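Local coordinates for protein acetylxylan esterase A (PDB 5X6S) that removes acetyl groups from the backbone of acetylated xylans as a secreted serine esterase of carbohydrate esterase family 1, at residues S143-S146 with A147-Y151; W160-T163 with C164-D168; E174-A177 with S178-E181; Q208-Y211 with E212-Q216. All coordinates share one frame; numbering follows the deposited sequence.

Interaction 1. Residues S143-S146 with A147-Y151. With NAG (2-acetamido-2-deoxy-beta-D-glucopyranose), chain C.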
loop_
_atom_site.group_PDB
_atom_site.type_symbol
_atom_site.label_atom_id
_atom_site.label_comp_id
_atom_site.label_asym_id
_atom_site.label_seq_id
_atom_site.Cartn_x
_atom_site.Cartn_y
_atom_site.Cartn_z
ATOM N N SER A 143 -7.406 -2.382 23.877
ATOM C CA SER A 143 -7.875 -3.558 24.663
ATOM C C SER A 143 -8.430 -4.679 23.801
ATOM O O SER A 143 -9.645 -4.939 23.779
ATOM C CB SER A 143 -8.913 -3.144 25.713
ATOM O OG SER A 143 -8.466 -2.018 26.474
ATOM N N GLY A 144 -7.549 -5.325 23.052
ATOM C CA GLY A 144 -7.933 -6.451 22.223
ATOM C C GLY A 144 -7.158 -7.722 22.609
ATOM O O GLY A 144 -6.660 -7.852 23.737
ATOM N N VAL A 145 -7.055 -8.639 21.660
ATOM C CA VAL A 145 -6.202 -9.842 21.776
ATOM C C VAL A 145 -5.438 -9.954 20.473
ATOM O O VAL A 145 -5.827 -9.343 19.480
ATOM C CB VAL A 145 -6.976 -11.142 22.076
ATOM C CG1 VAL A 145 -7.858 -10.988 23.301
ATOM C CG2 VAL A 145 -7.787 -11.615 20.880
ATOM N N SER A 146 -4.323 -10.697 20.504
ATOM C CA SER A 146 -3.395 -10.813 19.367
ATOM C C SER A 146 -4.136 -11.439 18.164
ATOM O O SER A 146 -5.152 -12.092 18.342
ATOM C CB SER A 146 -2.174 -11.653 19.752
ATOM O OG SER A 146 -2.608 -12.950 20.173
ATOM N N ALA A 147 -3.623 -11.199 16.962
ATOM C CA ALA A 147 -4.229 -11.769 15.780
ATOM C C ALA A 147 -4.102 -13.288 15.864
ATOM O O ALA A 147 -2.993 -13.840 16.006
ATOM C CB ALA A 147 -3.559 -11.237 14.502
ATOM N N GLY A 148 -5.234 -13.955 15.820
ATOM C CA GLY A 148 -5.305 -15.402 15.856
ATOM C C GLY A 148 -5.428 -15.954 17.259
ATOM O O GLY A 148 -5.529 -17.139 17.411
ATOM N N CYS A 149 -5.468 -15.097 18.279
ATOM C CA CYS A 149 -5.769 -15.547 19.648
ATOM C C CYS A 149 -7.199 -16.075 19.782
ATOM O O CYS A 149 -7.483 -16.949 20.618
ATOM C CB CYS A 149 -5.470 -14.410 20.641
ATOM S SG CYS A 149 -5.311 -14.902 22.402
ATOM N N PHE A 150 -8.126 -15.565 18.950
ATOM C CA PHE A 150 -9.500 -16.053 18.974
ATOM C C PHE A 150 -9.765 -17.125 17.941
ATOM O O PHE A 150 -10.921 -17.527 17.747
ATOM C CB PHE A 150 -10.548 -14.920 18.846
ATOM C CG PHE A 150 -11.165 -14.491 20.156
ATOM C CD1 PHE A 150 -10.391 -14.396 21.329
ATOM C CD2 PHE A 150 -12.516 -14.144 20.220
ATOM C CE1 PHE A 150 -10.959 -13.963 22.521
ATOM C CE2 PHE A 150 -13.089 -13.689 21.409
ATOM C CZ PHE A 150 -12.298 -13.611 22.575
ATOM N N TYR A 151 -8.710 -17.591 17.303
ATOM C CA TYR A 151 -8.793 -18.814 16.462
ATOM C C TYR A 151 -9.777 -19.822 17.052
ATOM O O TYR A 151 -9.759 -20.120 18.263
ATOM C CB TYR A 151 -7.403 -19.435 16.337
ATOM C CG TYR A 151 -7.362 -20.798 15.698
ATOM C CD1 TYR A 151 -7.364 -20.948 14.302
ATOM C CD2 TYR A 151 -7.293 -21.961 16.498
ATOM C CE1 TYR A 151 -7.284 -22.208 13.717
ATOM C CE2 TYR A 151 -7.238 -23.219 15.938
ATOM C CZ TYR A 151 -7.224 -23.356 14.573
ATOM O OH TYR A 151 -7.165 -24.622 14.066
HETATM C C1 NAG C . -8.447 -20.807 21.447
HETATM C C2 NAG C . -8.530 -22.121 20.659
HETATM C C3 NAG C . -7.191 -22.861 20.630
HETATM C C4 NAG C . -6.058 -21.954 20.154
HETATM C C5 NAG C . -6.093 -20.619 20.923
HETATM C C6 NAG C . -5.118 -19.626 20.327
HETATM C C7 NAG C . -10.642 -23.367 20.746
HETATM C C8 NAG C . -11.573 -24.175 21.592
HETATM N N2 NAG C . -9.526 -22.952 21.301
HETATM O O3 NAG C . -7.343 -23.999 19.803
HETATM O O4 NAG C . -4.756 -22.482 20.337
HETATM O O5 NAG C . -7.373 -20.000 20.985
HETATM O O6 NAG C . -5.177 -18.446 21.116
HETATM O O7 NAG C . -10.965 -23.102 19.581
#

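Interaction 2. Residues W160-T163 with C164-D168. With NAG (2-acetamido-2-deoxy-beta-D-glucopyranose), chain C.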
loop_
_atom_site.group_PDB
_atom_site.type_symbol
_atom_site.label_atom_id
_atom_site.label_comp_id
_atom_site.label_asym_id
_atom_site.label_seq_id
_atom_site.Cartn_x
_atom_site.Cartn_y
_atom_site.Cartn_z
ATOM N N TRP A 160 -16.360 -17.010 20.590
ATOM C CA TRP A 160 -15.573 -16.460 21.711
ATOM C C TRP A 160 -14.599 -17.534 22.193
ATOM O O TRP A 160 -15.014 -18.646 22.450
ATOM C CB TRP A 160 -16.509 -16.026 22.872
ATOM C CG TRP A 160 -15.789 -15.258 23.994
ATOM C CD1 TRP A 160 -15.214 -15.791 25.143
ATOM C CD2 TRP A 160 -15.598 -13.842 24.096
ATOM N NE1 TRP A 160 -14.655 -14.798 25.905
ATOM C CE2 TRP A 160 -14.888 -13.593 25.304
ATOM C CE3 TRP A 160 -15.933 -12.760 23.280
ATOM C CZ2 TRP A 160 -14.541 -12.310 25.713
ATOM C CZ3 TRP A 160 -15.572 -11.496 23.670
ATOM C CH2 TRP A 160 -14.876 -11.273 24.879
ATOM N N ASN A 161 -13.316 -17.216 22.281
ATOM C CA ASN A 161 -12.298 -18.152 22.821
ATOM C C ASN A 161 -11.944 -17.747 24.262
ATOM O O ASN A 161 -11.178 -16.840 24.476
ATOM C CB ASN A 161 -11.052 -18.145 21.930
ATOM C CG ASN A 161 -10.011 -19.196 22.308
ATOM O OD1 ASN A 161 -9.524 -19.262 23.442
ATOM N ND2 ASN A 161 -9.638 -20.013 21.315
ATOM N N SER A 162 -12.568 -18.414 25.231
ATOM C CA SER A 162 -12.301 -18.190 26.672
ATOM C C SER A 162 -10.860 -18.364 27.092
ATOM O O SER A 162 -10.366 -17.604 27.916
ATOM C CB SER A 162 -13.172 -19.130 27.508
ATOM O OG SER A 162 -14.530 -18.789 27.313
ATOM N N THR A 163 -10.159 -19.360 26.551
ATOM C CA THR A 163 -8.763 -19.566 26.958
ATOM C C THR A 163 -7.954 -18.294 26.676
ATOM O O THR A 163 -7.094 -17.870 27.474
ATOM C CB THR A 163 -8.122 -20.751 26.207
ATOM O OG1 THR A 163 -9.062 -21.837 26.136
ATOM C CG2 THR A 163 -6.937 -21.205 26.914
ATOM N N CYS A 164 -8.189 -17.725 25.482
ATOM C CA CYS A 164 -7.507 -16.494 25.076
ATOM C C CYS A 164 -7.927 -15.345 25.978
ATOM O O CYS A 164 -7.074 -14.697 26.576
ATOM C CB CYS A 164 -7.798 -16.166 23.601
ATOM S SG CYS A 164 -7.180 -14.573 23.098
ATOM N N ALA A 165 -9.229 -15.114 26.087
ATOM C CA ALA A 165 -9.770 -13.950 26.847
ATOM C C ALA A 165 -9.283 -13.976 28.323
ATOM O O ALA A 165 -8.945 -12.934 28.908
ATOM C CB ALA A 165 -11.269 -13.929 26.783
ATOM N N GLN A 166 -9.234 -15.178 28.898
ATOM C CA GLN A 166 -8.750 -15.330 30.303
ATOM C C GLN A 166 -7.265 -15.089 30.472
ATOM O O GLN A 166 -6.775 -14.984 31.619
ATOM C CB GLN A 166 -9.092 -16.712 30.862
ATOM C CG GLN A 166 -10.554 -16.953 31.146
ATOM C CD GLN A 166 -10.897 -18.433 31.038
ATOM O OE1 GLN A 166 -10.000 -19.309 31.022
ATOM N NE2 GLN A 166 -12.192 -18.731 30.926
ATOM N N GLY A 167 -6.530 -15.024 29.372
ATOM C CA GLY A 167 -5.095 -14.764 29.409
ATOM C C GLY A 167 -4.278 -16.051 29.561
ATOM O O GLY A 167 -3.105 -16.005 29.988
ATOM N N ASP A 168 -4.915 -17.192 29.222
ATOM C CA ASP A 168 -4.309 -18.525 29.355
ATOM C C ASP A 168 -3.563 -19.024 28.117
ATOM O O ASP A 168 -3.018 -20.131 28.134
ATOM C CB ASP A 168 -5.352 -19.544 29.838
ATOM C CG ASP A 168 -5.823 -19.248 31.253
ATOM O OD1 ASP A 168 -4.976 -18.796 32.020
ATOM O OD2 ASP A 168 -7.016 -19.422 31.580
HETATM C C1 NAG C . -8.447 -20.807 21.447
HETATM C C2 NAG C . -8.530 -22.121 20.659
HETATM C C3 NAG C . -7.191 -22.861 20.630
HETATM C C4 NAG C . -6.058 -21.954 20.154
HETATM C C5 NAG C . -6.093 -20.619 20.923
HETATM C C6 NAG C . -5.118 -19.626 20.327
HETATM C C7 NAG C . -10.642 -23.367 20.746
HETATM C C8 NAG C . -11.573 -24.175 21.592
HETATM N N2 NAG C . -9.526 -22.952 21.301
HETATM O O3 NAG C . -7.343 -23.999 19.803
HETATM O O4 NAG C . -4.756 -22.482 20.337
HETATM O O5 NAG C . -7.373 -20.000 20.985
HETATM O O6 NAG C . -5.177 -18.446 21.116
HETATM O O7 NAG C . -10.965 -23.102 19.581
#

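Interaction 3. Residues E174-A177 with S178-E181. With NAG (2-acetamido-2-deoxy-beta-D-glucopyranose), chain B.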
loop_
_atom_site.group_PDB
_atom_site.type_symbol
_atom_site.label_atom_id
_atom_site.label_comp_id
_atom_site.label_asym_id
_atom_site.label_seq_id
_atom_site.Cartn_x
_atom_site.Cartn_y
_atom_site.Cartn_z
ATOM N N GLU A 174 8.051 -15.674 18.317
ATOM C CA GLU A 174 8.231 -16.462 17.089
ATOM C C GLU A 174 6.956 -17.147 16.639
ATOM O O GLU A 174 6.590 -17.103 15.464
ATOM C CB GLU A 174 9.381 -17.460 17.238
ATOM C CG GLU A 174 10.743 -16.746 17.225
ATOM C CD GLU A 174 11.108 -15.970 18.539
ATOM O OE1 GLU A 174 10.510 -16.230 19.643
ATOM O OE2 GLU A 174 12.028 -15.109 18.450
ATOM N N HIS A 175 6.284 -17.745 17.595
ATOM C CA HIS A 175 5.088 -18.496 17.365
ATOM C C HIS A 175 3.886 -17.559 17.012
ATOM O O HIS A 175 3.158 -17.821 16.025
ATOM C CB HIS A 175 4.789 -19.378 18.580
ATOM C CG HIS A 175 3.633 -20.300 18.391
ATOM N ND1 HIS A 175 3.016 -20.924 19.445
ATOM C CD2 HIS A 175 2.969 -20.692 17.280
ATOM C CE1 HIS A 175 2.026 -21.672 19.002
ATOM N NE2 HIS A 175 1.975 -21.546 17.689
ATOM N N TRP A 176 3.699 -16.486 17.773
ATOM C CA TRP A 176 2.692 -15.492 17.379
ATOM C C TRP A 176 2.976 -14.882 16.008
ATOM O O TRP A 176 2.036 -14.643 15.238
ATOM C CB TRP A 176 2.539 -14.360 18.385
ATOM C CG TRP A 176 1.797 -14.689 19.605
ATOM C CD1 TRP A 176 2.259 -14.572 20.888
ATOM C CD2 TRP A 176 0.434 -15.150 19.712
ATOM N NE1 TRP A 176 1.277 -14.966 21.765
ATOM C CE2 TRP A 176 0.149 -15.301 21.086
ATOM C CE3 TRP A 176 -0.577 -15.430 18.781
ATOM C CZ2 TRP A 176 -1.086 -15.747 21.559
ATOM C CZ3 TRP A 176 -1.799 -15.879 19.243
ATOM C CH2 TRP A 176 -2.042 -16.043 20.617
ATOM N N ALA A 177 4.250 -14.605 15.703
ATOM C CA ALA A 177 4.622 -14.023 14.425
ATOM C C ALA A 177 4.272 -15.016 13.300
ATOM O O ALA A 177 3.734 -14.605 12.267
ATOM C CB ALA A 177 6.081 -13.665 14.382
ATOM N N SER A 178 4.536 -16.307 13.513
ATOM C CA SER A 178 4.106 -17.359 12.558
ATOM C C SER A 178 2.613 -17.404 12.320
ATOM O O SER A 178 2.171 -17.632 11.201
ATOM C CB SER A 178 4.510 -18.766 13.025
ATOM O OG SER A 178 5.900 -18.817 12.926
ATOM N N ILE A 179 1.857 -17.230 13.386
ATOM C CA ILE A 179 0.402 -17.194 13.298
ATOM C C ILE A 179 -0.029 -15.992 12.453
ATOM O O ILE A 179 -0.924 -16.138 11.607
ATOM C CB ILE A 179 -0.261 -17.244 14.684
ATOM C CG1 ILE A 179 -0.066 -18.664 15.259
ATOM C CG2 ILE A 179 -1.758 -17.007 14.623
ATOM C CD1 ILE A 179 -0.266 -18.722 16.749
ATOM N N ALA A 180 0.637 -14.852 12.645
ATOM C CA ALA A 180 0.260 -13.629 11.932
ATOM C C ALA A 180 0.670 -13.738 10.451
ATOM O O ALA A 180 -0.102 -13.385 9.541
ATOM C CB ALA A 180 0.903 -12.411 12.602
ATOM N N GLU A 181 1.874 -14.244 10.218
ATOM C CA GLU A 181 2.397 -14.421 8.876
ATOM C C GLU A 181 1.477 -15.351 8.064
ATOM O O GLU A 181 1.251 -15.117 6.873
ATOM C CB GLU A 181 3.833 -14.940 8.933
ATOM C CG GLU A 181 4.616 -14.876 7.607
ATOM C CD GLU A 181 4.244 -15.980 6.562
ATOM O OE1 GLU A 181 3.723 -17.070 6.970
ATOM O OE2 GLU A 181 4.496 -15.747 5.340
HETATM C C1 NAG B . -4.136 -23.145 19.243
HETATM C C2 NAG B . -2.618 -23.160 19.460
HETATM C C3 NAG B . -1.901 -24.036 18.444
HETATM C C4 NAG B . -2.500 -25.417 18.433
HETATM C C5 NAG B . -4.007 -25.328 18.235
HETATM C C6 NAG B . -4.605 -26.687 18.394
HETATM C C7 NAG B . -1.499 -21.236 20.361
HETATM C C8 NAG B . -1.007 -19.841 20.141
HETATM N N2 NAG B . -2.036 -21.851 19.346
HETATM O O3 NAG B . -0.551 -24.176 18.832
HETATM O O4 NAG B . -1.843 -26.190 17.429
HETATM O O5 NAG B . -4.637 -24.480 19.190
HETATM O O6 NAG B . -5.912 -26.548 17.900
HETATM O O7 NAG B . -1.429 -21.749 21.447
#

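Interaction 4. Residues Q208-Y211 with E212-Q216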
loop_
_atom_site.group_PDB
_atom_site.type_symbol
_atom_site.label_atom_id
_atom_site.label_comp_id
_atom_site.label_asym_id
_atom_site.label_seq_id
_atom_site.Cartn_x
_atom_site.Cartn_y
_atom_site.Cartn_z
ATOM N N GLN A 208 -2.567 -10.322 30.144
ATOM C CA GLN A 208 -1.569 -11.178 29.481
ATOM C C GLN A 208 -1.604 -10.957 27.941
ATOM O O GLN A 208 -0.538 -10.906 27.265
ATOM C CB GLN A 208 -1.782 -12.685 29.795
ATOM C CG GLN A 208 -0.658 -13.552 29.198
ATOM C CD GLN A 208 0.662 -13.259 29.836
ATOM O OE1 GLN A 208 0.728 -13.126 31.055
ATOM N NE2 GLN A 208 1.696 -13.133 29.058
ATOM N N ASN A 209 -2.830 -10.774 27.443
ATOM C CA ASN A 209 -3.080 -10.483 26.044
ATOM C C ASN A 209 -2.393 -9.257 25.550
ATOM O O ASN A 209 -2.030 -9.178 24.384
ATOM C CB ASN A 209 -4.579 -10.399 25.781
ATOM C CG ASN A 209 -5.255 -11.726 25.926
ATOM O OD1 ASN A 209 -4.896 -12.697 25.238
ATOM N ND2 ASN A 209 -6.276 -11.777 26.774
ATOM N N TYR A 210 -2.141 -8.276 26.421
ATOM C CA TYR A 210 -1.316 -7.173 26.003
ATOM C C TYR A 210 0.057 -7.663 25.656
ATOM O O TYR A 210 0.651 -7.267 24.646
ATOM C CB TYR A 210 -1.229 -6.090 27.114
ATOM C CG TYR A 210 -0.166 -5.046 26.916
ATOM C CD1 TYR A 210 -0.364 -3.961 26.075
ATOM C CD2 TYR A 210 1.040 -5.103 27.626
ATOM C CE1 TYR A 210 0.603 -3.013 25.899
ATOM C CE2 TYR A 210 2.010 -4.139 27.472
ATOM C CZ TYR A 210 1.802 -3.096 26.611
ATOM O OH TYR A 210 2.772 -2.117 26.434
ATOM N N TYR A 211 0.617 -8.507 26.516
ATOM C CA TYR A 211 2.010 -8.931 26.290
ATOM C C TYR A 211 2.093 -9.865 25.087
ATOM O O TYR A 211 3.033 -9.791 24.324
ATOM C CB TYR A 211 2.586 -9.585 27.566
ATOM C CG TYR A 211 2.672 -8.561 28.691
ATOM C CD1 TYR A 211 3.646 -7.583 28.698
ATOM C CD2 TYR A 211 1.684 -8.522 29.685
ATOM C CE1 TYR A 211 3.699 -6.633 29.738
ATOM C CE2 TYR A 211 1.718 -7.566 30.685
ATOM C CZ TYR A 211 2.715 -6.624 30.695
ATOM O OH TYR A 211 2.732 -5.659 31.685
ATOM N N GLU A 212 1.091 -10.722 24.939
ATOM C CA GLU A 212 1.013 -11.649 23.770
ATOM C C GLU A 212 0.931 -10.888 22.454
ATOM O O GLU A 212 1.512 -11.274 21.477
ATOM C CB GLU A 212 -0.154 -12.590 23.921
ATOM C CG GLU A 212 -0.033 -13.492 25.150
ATOM C CD GLU A 212 1.367 -14.133 25.258
ATOM O OE1 GLU A 212 1.725 -14.989 24.405
ATOM O OE2 GLU A 212 2.114 -13.742 26.188
ATOM N N THR A 213 0.241 -9.763 22.456
ATOM C CA THR A 213 0.140 -8.907 21.256
ATOM C C THR A 213 1.445 -8.201 20.942
ATOM O O THR A 213 1.852 -8.100 19.774
ATOM C CB THR A 213 -1.021 -7.877 21.413
ATOM O OG1 THR A 213 -2.267 -8.565 21.668
ATOM C CG2 THR A 213 -1.144 -7.035 20.178
ATOM N N CYS A 214 2.122 -7.672 21.972
ATOM C CA CYS A 214 3.384 -7.010 21.762
ATOM C C CYS A 214 4.446 -8.009 21.288
ATOM O O CYS A 214 5.249 -7.681 20.419
ATOM C CB CYS A 214 3.818 -6.313 23.059
ATOM S SG CYS A 214 2.836 -4.804 23.433
ATOM N N LYS A 215 4.419 -9.212 21.848
ATOM C CA LYS A 215 5.237 -10.341 21.353
ATOM C C LYS A 215 4.981 -10.566 19.873
ATOM O O LYS A 215 5.935 -10.583 19.063
ATOM C CB LYS A 215 4.890 -11.616 22.105
ATOM C CG LYS A 215 5.465 -11.740 23.529
ATOM C CD LYS A 215 4.828 -12.922 24.201
ATOM C CE LYS A 215 5.451 -13.289 25.518
ATOM N NZ LYS A 215 4.720 -14.487 26.053
ATOM N N GLN A 216 3.707 -10.731 19.518
ATOM C CA GLN A 216 3.317 -10.981 18.110
ATOM C C GLN A 216 3.941 -9.979 17.158
ATOM O O GLN A 216 4.673 -10.365 16.219
ATOM C CB GLN A 216 1.820 -10.969 17.966
ATOM C CG GLN A 216 1.356 -11.155 16.527
ATOM C CD GLN A 216 -0.121 -11.528 16.472
ATOM O OE1 GLN A 216 -0.976 -10.726 16.815
ATOM N NE2 GLN A 216 -0.413 -12.760 16.094
#

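Interaction 1. Residues S143-S146 with A147-Y151
V145 and C149 meet across a tight turn in the loop that follows strand 138-142, and the valine shows how one branched side chain can serve two partners. Its CB sits 3.9 Å from CB of C149. From there CG2, held between the backbone N and the carbonyl carbon, does the rest of the touching: it lies 3.6 Å from C149 CB and 3.8 Å from CD1 of F150, whose side chain crosses that of the valine at about a right angle. The chain reverses through a type II turn from S146 to C149, closed by C149 N donating to S146 O over 3.0 Å. The donor stands above the carbonyl plane, although the N-H itself points fairly straight, at 163°. G148 has a positive phi of 91°, a backbone setting in which a beta carbon would collide with the carbonyl oxygen of A147. A type I turn from G148 to Y151 follows at once, its closing bond a weak one. S146 OG lies 3.2 Å from C149 CB. The SG of C149 is anti to its backbone N, which directs it to the disulfide with C164, while its carbonyl O accepts from O6 of the glycan's NAG in chain C at 2.8 Å. The NAG also borders Y151, with O3 at the edge of the ring, in its plane. C149 is thus tied by a covalent bridge, a turn-closing hydrogen bond and a sugar hydroxyl, which together would leave this buried loop little freedom to change shape.

Interaction 2. Residues W160-T163 with C164-D168
From N161 to A165 the backbone enters one short helical turn, A165 N donating to N161 O at 3.1 Å in the carbonyl plane, and Q166 N repeats the step to S162 O at 2.9 Å. The turn closes at its far end with D168 N, which reaches T163 O over 2.9 Å nearly along the C=O axis, and with G167 N, hydrogen-bonded to C164 O. Positive phi at G167 (88°) completes a Schellman motif.

The other end is capped by a side chain. N161, at the N-cap, has CG anti to its backbone N (chi1 -173°), which carries OD1 round to C164 N, 2.9 Å away; this donor is tilted 28° from the amide's carbonyl plane. Helix 162-165 is therefore a short turn with a side-chain N-cap at its start and a Schellman glycine at its end, and the capping residue is also the glycosylated asparagine: its ND2 is bonded covalently to C1 of the NAG of chain C. One amide thus divides its work, OD1 holding the helix start and ND2 carrying the sugar while donating to Y151 O.

C164, the cysteine of the bridge, follows the sequon threonine T163. W160, just ahead of the cap, brings the NE1, CE2 and CZ2 side of its indole to the methyl of A165, NE1 lying 3.6 Å from CB, in an oblique approach. Its ring system also meets F150 edge-to-face. Toward the far end of the turn, T163 CG2 packs 3.7 Å from CB of D168, the two side chains crossing at about a right angle on the exposed side.

Interaction 3. Residues E174-A177 with S178-E181
The rings of W176 and H175 both meet the CD1 methyl of I179, and the NAG of chain B touches all three side chains. Over one face of the W176 indole sits the acetamide methyl C8 of that NAG, 4.0 Å above the plane and displaced toward the rim. The H175 imidazole instead presents an edge: NAG O3 lies in the plane of the ring, 3.6 Å from CE1. I179 CD1 approaches both rings obliquely, 3.7 Å from H175 NE2 and 3.9 Å from W176 CE3. The same I179 CD1 lies 3.6 Å from C8 of the NAG. Four steps of helix separate I179 from H175 and three from W176, so one helical face brings the three side chains together against the sugar. The isoleucine lies alongside the tryptophan, pointing the same way, while H175, with CG anti to its backbone N (chi1 -174°), swings across it.

This illustrates how an N-linked glycan can be packed against the protein that bears it; here the helix offers a contact surface for the protein's own sugar. The backbone beneath is regular alpha helix, with I179 N hydrogen-bonded to H175 O at 3.0 Å and E181 N to A177 O at 2.8 Å.

The polar ends of the rings are fixed by partners beyond the helix turn. H175 ND1 is hydrogen-bonded to T171 OG1 of the preceding loop, and W176 NE1 donates to E212 OE1. Through W176 NE1, and through A177 and A180, which rest on V220, helix 173-182 packs against helix 208-221, while W176 reaches S146 and C149 of the loop after strand 138-142.

Interaction 4. Residues Q208-Y211 with E212-Q216
E212 OE2 takes two donors at once, Q208 NE2 and K215 NZ. The glutamine amide comes from one turn earlier, 3.0 Å away on the anti side of the carboxylate and 28° out of its plane, whereas the lysine forms a 2.7 Å salt bridge with the syn lone pair. Q208 reaches this point because its CG lies anti to the backbone N and the chain then bends at chi2 (65°).

A second doubly used acceptor is N209 O, which T213 N and T213 OG1 approach from opposite faces of its plane, the hydroxyl at 2.8 Å. On the apolar side, C214 SG lies over one face of the Y210 ring, 4.0 Å from its centroid, a Cys sulfur-aromatic contact. The ring of Y211 in turn has Y210 CD2 over its centre.

The next shell secures these groups. E212 OE1 is held by T171 N as well as by helix 173-182, K215 NZ also donates to T171 O, and both tyrosine rings meet F253 of strand 249-254. One side of the helix thus bonds to T171 and helix 173-182, while the tyrosines lie toward the sheet, an arrangement characteristic of a helix packed against the central sheet of an alpha/beta-hydrolase fold.

The four contacts form one connected layer around the loop 143-151. Interaction 1 is joined to interaction 2 by the C149-C164 disulfide (SG to SG 2.0 Å), and both meet the first NAG of the glycan, whose second NAG rests on interaction 3. Interaction 4 touches all the others: Q216 OE1 is 2.7 Å from A147 N, N209 ND2 is 3.0 Å from C164 O, and E212 OE1 is 2.7 Å from W176 NE1. Interactions 2 and 3 do not touch, their nearest atoms being about 6 Å apart. The probable nucleophile S119 lies close by, its side chain about 6 Å from that of W160 and about 8 Å from that of F150.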